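Local coordinates for Serine/threonine-protein kinase Tel1 (Chaetomium thermophilum, PDB 6SKY) that is a serine/threonine kinase of the ATM subfamily that uses ATP and probably acts as a DNA damage sensor, activating checkpoint signalling after genotoxic stress, at residues G1627-R1635 and H2060-R2068. Sequence-based numbering, arbitrary orientation.
Sequences GEYLAWAGR and HDGLKNTVR
L1630 of helix 1627-1644 forks over the side of helix 2052-2070: its CD2 comes up obliquely to CG1 of V2067, 4.1 Å away, while CD1 meets the aliphatic CG of R2068 at 3.6 Å, the two side chains running at about a right angle. V2067 sends its other branch to the backbone of G1634, CG2 lying 3.4 Å from the glycine CA. The axes of segments 1627-1635 and 2060-2068 approach to 7.6 Å at 84°, consistent with the small residues G1627, A1631 and G1634 at the crossing. L2063 places CD1 near the carbonyl oxygen of A1631 and also packs on L2087 and L2090 of helix 2077-2097. K2064 runs along G1627, and a bend at chi3 (-43°) brings its methylene CE to 3.4 Å from the glycine O. One turn on from A1631, R1635 NH2 approaches CE1 of H2060 at 3.7 Å, guanidinium and imidazole planes inclined by 54°, although the guanidinium is anchored outside the contact, NH1 by a salt bridge to D1601 and NH2 by a hydrogen bond to P1595 O. With no hydrogen bond between the segments, this crossing, which joins helix 1627-1644 to a helix of the FAT region, depends on apolar branches and methylenes fitted against the backbone of G1627, A1631 and G1634.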
ATOM      1  N   GLY A1627      19.001 -29.911  41.514  1.00 43.27           N
ATOM      2  CA  GLY A1627      18.316 -28.742  41.017  1.00 43.27           C
ATOM      3  C   GLY A1627      19.281 -27.655  40.608  1.00 43.27           C
ATOM      4  O   GLY A1627      19.053 -26.949  39.625  1.00 43.27           O
ATOM      5  N   GLU A1628      20.369 -27.506  41.353  1.00 45.67           N
ATOM      6  CA  GLU A1628      21.333 -26.477  41.003  1.00 45.67           C
ATOM      7  C   GLU A1628      22.078 -26.823  39.726  1.00 45.67           C
ATOM      8  O   GLU A1628      22.457 -25.922  38.971  1.00 45.67           O
ATOM      9  CB  GLU A1628      22.292 -26.246  42.163  1.00 45.67           C
ATOM     10  CG  GLU A1628      21.746 -25.259  43.174  1.00 45.67           C
ATOM     11  CD  GLU A1628      22.542 -25.214  44.461  1.00 45.67           C
ATOM     12  OE1 GLU A1628      22.419 -26.155  45.274  1.00 45.67           O
ATOM     13  OE2 GLU A1628      23.291 -24.235  44.663  1.00 45.67           O
ATOM     14  N   TYR A1629      22.254 -28.108  39.430  1.00 39.96           N
ATOM     15  CA  TYR A1629      22.852 -28.445  38.147  1.00 39.96           C
ATOM     16  C   TYR A1629      21.908 -28.121  37.001  1.00 39.96           C
ATOM     17  O   TYR A1629      22.350 -27.664  35.946  1.00 39.96           O
ATOM     18  CB  TYR A1629      23.255 -29.909  38.087  1.00 39.96           C
ATOM     19  CG  TYR A1629      23.903 -30.225  36.771  1.00 39.96           C
ATOM     20  CD1 TYR A1629      25.217 -29.884  36.531  1.00 39.96           C
ATOM     21  CD2 TYR A1629      23.192 -30.829  35.755  1.00 39.96           C
ATOM     22  CE1 TYR A1629      25.802 -30.145  35.329  1.00 39.96           C
ATOM     23  CE2 TYR A1629      23.772 -31.093  34.550  1.00 39.96           C
ATOM     24  CZ  TYR A1629      25.076 -30.753  34.343  1.00 39.96           C
ATOM     25  OH  TYR A1629      25.657 -31.023  33.133  1.00 39.96           O
ATOM     26  N   LEU A1630      20.608 -28.357  37.178  1.00 35.16           N
ATOM     27  CA  LEU A1630      19.661 -27.991  36.134  1.00 35.16           C
ATOM     28  C   LEU A1630      19.571 -26.486  35.962  1.00 35.16           C
ATOM     29  O   LEU A1630      19.397 -26.009  34.841  1.00 35.16           O
ATOM     30  CB  LEU A1630      18.284 -28.564  36.433  1.00 35.16           C
ATOM     31  CG  LEU A1630      18.147 -30.059  36.208  1.00 35.16           C
ATOM     32  CD1 LEU A1630      16.699 -30.423  36.127  1.00 35.16           C
ATOM     33  CD2 LEU A1630      18.856 -30.465  34.955  1.00 35.16           C
ATOM     34  N   ALA A1631      19.704 -25.721  37.042  1.00 32.98           N
ATOM     35  CA  ALA A1631      19.755 -24.273  36.897  1.00 32.98           C
ATOM     36  C   ALA A1631      20.993 -23.841  36.127  1.00 32.98           C
ATOM     37  O   ALA A1631      20.921 -22.958  35.270  1.00 32.98           O
ATOM     38  CB  ALA A1631      19.717 -23.602  38.262  1.00 32.98           C
ATOM     39  N   TRP A1632      22.140 -24.456  36.411  1.00 35.23           N
ATOM     40  CA  TRP A1632      23.355 -24.119  35.675  1.00 35.23           C
ATOM     41  C   TRP A1632      23.238 -24.500  34.200  1.00 35.23           C
ATOM     42  O   TRP A1632      23.663 -23.745  33.317  1.00 35.23           O
ATOM     43  CB  TRP A1632      24.550 -24.804  36.329  1.00 35.23           C
ATOM     44  CG  TRP A1632      25.836 -24.579  35.637  1.00 35.23           C
ATOM     45  CD1 TRP A1632      26.655 -23.505  35.765  1.00 35.23           C
ATOM     46  CD2 TRP A1632      26.469 -25.457  34.710  1.00 35.23           C
ATOM     47  NE1 TRP A1632      27.753 -23.652  34.963  1.00 35.23           N
ATOM     48  CE2 TRP A1632      27.661 -24.847  34.306  1.00 35.23           C
ATOM     49  CE3 TRP A1632      26.136 -26.696  34.175  1.00 35.23           C
ATOM     50  CZ2 TRP A1632      28.517 -25.434  33.399  1.00 35.23           C
ATOM     51  CZ3 TRP A1632      26.982 -27.270  33.279  1.00 35.23           C
ATOM     52  CH2 TRP A1632      28.160 -26.644  32.895  1.00 35.23           C
ATOM     53  N   ALA A1633      22.657 -25.661  33.912  1.00 30.93           N
ATOM     54  CA  ALA A1633      22.471 -26.072  32.529  1.00 30.93           C
ATOM     55  C   ALA A1633      21.509 -25.147  31.806  1.00 30.93           C
ATOM     56  O   ALA A1633      21.690 -24.857  30.622  1.00 30.93           O
ATOM     57  CB  ALA A1633      21.967 -27.508  32.471  1.00 30.93           C
ATOM     58  N   GLY A1634      20.477 -24.676  32.500  1.00 28.87           N
ATOM     59  CA  GLY A1634      19.591 -23.696  31.905  1.00 28.87           C
ATOM     60  C   GLY A1634      20.285 -22.386  31.622  1.00 28.87           C
ATOM     61  O   GLY A1634      20.035 -21.754  30.604  1.00 28.87           O
ATOM     62  N   ARG A1635      21.166 -21.958  32.516  1.00 34.04           N
ATOM     63  CA  ARG A1635      21.914 -20.735  32.265  1.00 34.04           C
ATOM     64  C   ARG A1635      22.804 -20.872  31.036  1.00 34.04           C
ATOM     65  O   ARG A1635      22.890 -19.956  30.214  1.00 34.04           O
ATOM     66  CB  ARG A1635      22.737 -20.381  33.492  1.00 34.04           C
ATOM     67  CG  ARG A1635      23.061 -18.936  33.611  1.00 34.04           C
ATOM     68  CD  ARG A1635      24.236 -18.762  34.518  1.00 34.04           C
ATOM     69  NE  ARG A1635      23.868 -18.269  35.833  1.00 34.04           N
ATOM     70  CZ  ARG A1635      24.722 -18.175  36.843  1.00 34.04           C
ATOM     71  NH1 ARG A1635      25.977 -18.554  36.681  1.00 34.04           N
ATOM     72  NH2 ARG A1635      24.320 -17.710  38.011  1.00 34.04           N
ATOM     73  N   HIS A2060      16.616 -18.623  39.524  1.00 34.83           N
ATOM     74  CA  HIS A2060      17.166 -19.971  39.430  1.00 34.83           C
ATOM     75  C   HIS A2060      16.073 -21.028  39.432  1.00 34.83           C
ATOM     76  O   HIS A2060      16.172 -22.034  38.720  1.00 34.83           O
ATOM     77  CB  HIS A2060      18.145 -20.209  40.567  1.00 34.83           C
ATOM     78  CG  HIS A2060      19.416 -19.437  40.428  1.00 34.83           C
ATOM     79  ND1 HIS A2060      19.798 -18.846  39.246  1.00 34.83           N
ATOM     80  CD2 HIS A2060      20.394 -19.161  41.320  1.00 34.83           C
ATOM     81  CE1 HIS A2060      20.953 -18.234  39.416  1.00 34.83           C
ATOM     82  NE2 HIS A2060      21.338 -18.410  40.666  1.00 34.83           N
ATOM     83  N   ASP A2061      15.015 -20.819  40.213  1.00 34.70           N
ATOM     84  CA  ASP A2061      13.879 -21.727  40.145  1.00 34.70           C
ATOM     85  C   ASP A2061      13.237 -21.697  38.764  1.00 34.70           C
ATOM     86  O   ASP A2061      12.809 -22.737  38.248  1.00 34.70           O
ATOM     87  CB  ASP A2061      12.862 -21.368  41.220  1.00 34.70           C
ATOM     88  CG  ASP A2061      11.829 -22.458  41.433  1.00 34.70           C
ATOM     89  OD1 ASP A2061      11.877 -23.486  40.722  1.00 34.70           O
ATOM     90  OD2 ASP A2061      10.965 -22.292  42.318  1.00 34.70           O
ATOM     91  N   GLY A2062      13.179 -20.518  38.143  1.00 28.57           N
ATOM     92  CA  GLY A2062      12.637 -20.433  36.797  1.00 28.57           C
ATOM     93  C   GLY A2062      13.463 -21.200  35.786  1.00 28.57           C
ATOM     94  O   GLY A2062      12.925 -21.929  34.952  1.00 28.57           O
ATOM     95  N   LEU A2063      14.785 -21.042  35.847  1.00 25.83           N
ATOM     96  CA  LEU A2063      15.667 -21.771  34.935  1.00 25.83           C
ATOM     97  C   LEU A2063      15.526 -23.275  35.110  1.00 25.83           C
ATOM     98  O   LEU A2063      15.446 -24.025  34.129  1.00 25.83           O
ATOM     99  CB  LEU A2063      17.116 -21.351  35.159  1.00 25.83           C
ATOM    100  CG  LEU A2063      17.508 -19.923  34.804  1.00 25.83           C
ATOM    101  CD1 LEU A2063      18.870 -19.608  35.342  1.00 25.83           C
ATOM    102  CD2 LEU A2063      17.486 -19.734  33.317  1.00 25.83           C
ATOM    103  N   LYS A2064      15.489 -23.732  36.358  1.00 31.87           N
ATOM    104  CA  LYS A2064      15.355 -25.154  36.643  1.00 31.87           C
ATOM    105  C   LYS A2064      14.050 -25.712  36.096  1.00 31.87           C
ATOM    106  O   LYS A2064      14.031 -26.766  35.453  1.00 31.87           O
ATOM    107  CB  LYS A2064      15.450 -25.352  38.146  1.00 31.87           C
ATOM    108  CG  LYS A2064      15.448 -26.756  38.642  1.00 31.87           C
ATOM    109  CD  LYS A2064      15.283 -26.716  40.138  1.00 31.87           C
ATOM    110  CE  LYS A2064      16.152 -25.627  40.746  1.00 31.87           C
ATOM    111  NZ  LYS A2064      15.575 -25.067  41.994  1.00 31.87           N
ATOM    112  N   ASN A2065      12.941 -25.019  36.346  1.00 32.55           N
ATOM    113  CA  ASN A2065      11.654 -25.505  35.866  1.00 32.55           C
ATOM    114  C   ASN A2065      11.583 -25.500  34.346  1.00 32.55           C
ATOM    115  O   ASN A2065      11.003 -26.410  33.744  1.00 32.55           O
ATOM    116  CB  ASN A2065      10.534 -24.660  36.455  1.00 32.55           C
ATOM    117  CG  ASN A2065      10.513 -24.701  37.958  1.00 32.55           C
ATOM    118  OD1 ASN A2065      10.641 -25.763  38.560  1.00 32.55           O
ATOM    119  ND2 ASN A2065      10.361 -23.542  38.579  1.00 32.55           N
ATOM    120  N   THR A2066      12.167 -24.488  33.702  1.00 28.97           N
ATOM    121  CA  THR A2066      12.143 -24.449  32.246  1.00 28.97           C
ATOM    122  C   THR A2066      12.925 -25.607  31.649  1.00 28.97           C
ATOM    123  O   THR A2066      12.490 -26.215  30.667  1.00 28.97           O
ATOM    124  CB  THR A2066      12.691 -23.121  31.744  1.00 28.97           C
ATOM    125  OG1 THR A2066      11.899 -22.055  32.262  1.00 28.97           O
ATOM    126  CG2 THR A2066      12.633 -23.075  30.254  1.00 28.97           C
ATOM    127  N   VAL A2067      14.082 -25.935  32.223  1.00 29.93           N
ATOM    128  CA  VAL A2067      14.838 -27.069  31.702  1.00 29.93           C
ATOM    129  C   VAL A2067      14.086 -28.371  31.940  1.00 29.93           C
ATOM    130  O   VAL A2067      14.062 -29.255  31.075  1.00 29.93           O
ATOM    131  CB  VAL A2067      16.244 -27.107  32.315  1.00 29.93           C
ATOM    132  CG1 VAL A2067      16.949 -28.373  31.927  1.00 29.93           C
ATOM    133  CG2 VAL A2067      17.023 -25.945  31.832  1.00 29.93           C
ATOM    134  N   ARG A2068      13.449 -28.511  33.101  1.00 36.49           N
ATOM    135  CA  ARG A2068      12.666 -29.714  33.352  1.00 36.49           C
ATOM    136  C   ARG A2068      11.517 -29.846  32.371  1.00 36.49           C
ATOM    137  O   ARG A2068      11.099 -30.958  32.046  1.00 36.49           O
ATOM    138  CB  ARG A2068      12.128 -29.718  34.774  1.00 36.49           C
ATOM    139  CG  ARG A2068      13.147 -30.033  35.838  1.00 36.49           C
ATOM    140  CD  ARG A2068      12.434 -30.479  37.087  1.00 36.49           C
ATOM    141  NE  ARG A2068      13.301 -30.529  38.255  1.00 36.49           N
ATOM    142  CZ  ARG A2068      13.327 -29.598  39.201  1.00 36.49           C
ATOM    143  NH1 ARG A2068      14.144 -29.730  40.235  1.00 36.49           N
ATOM    144  NH2 ARG A2068      12.535 -28.537  39.114  1.00 36.49           N
TER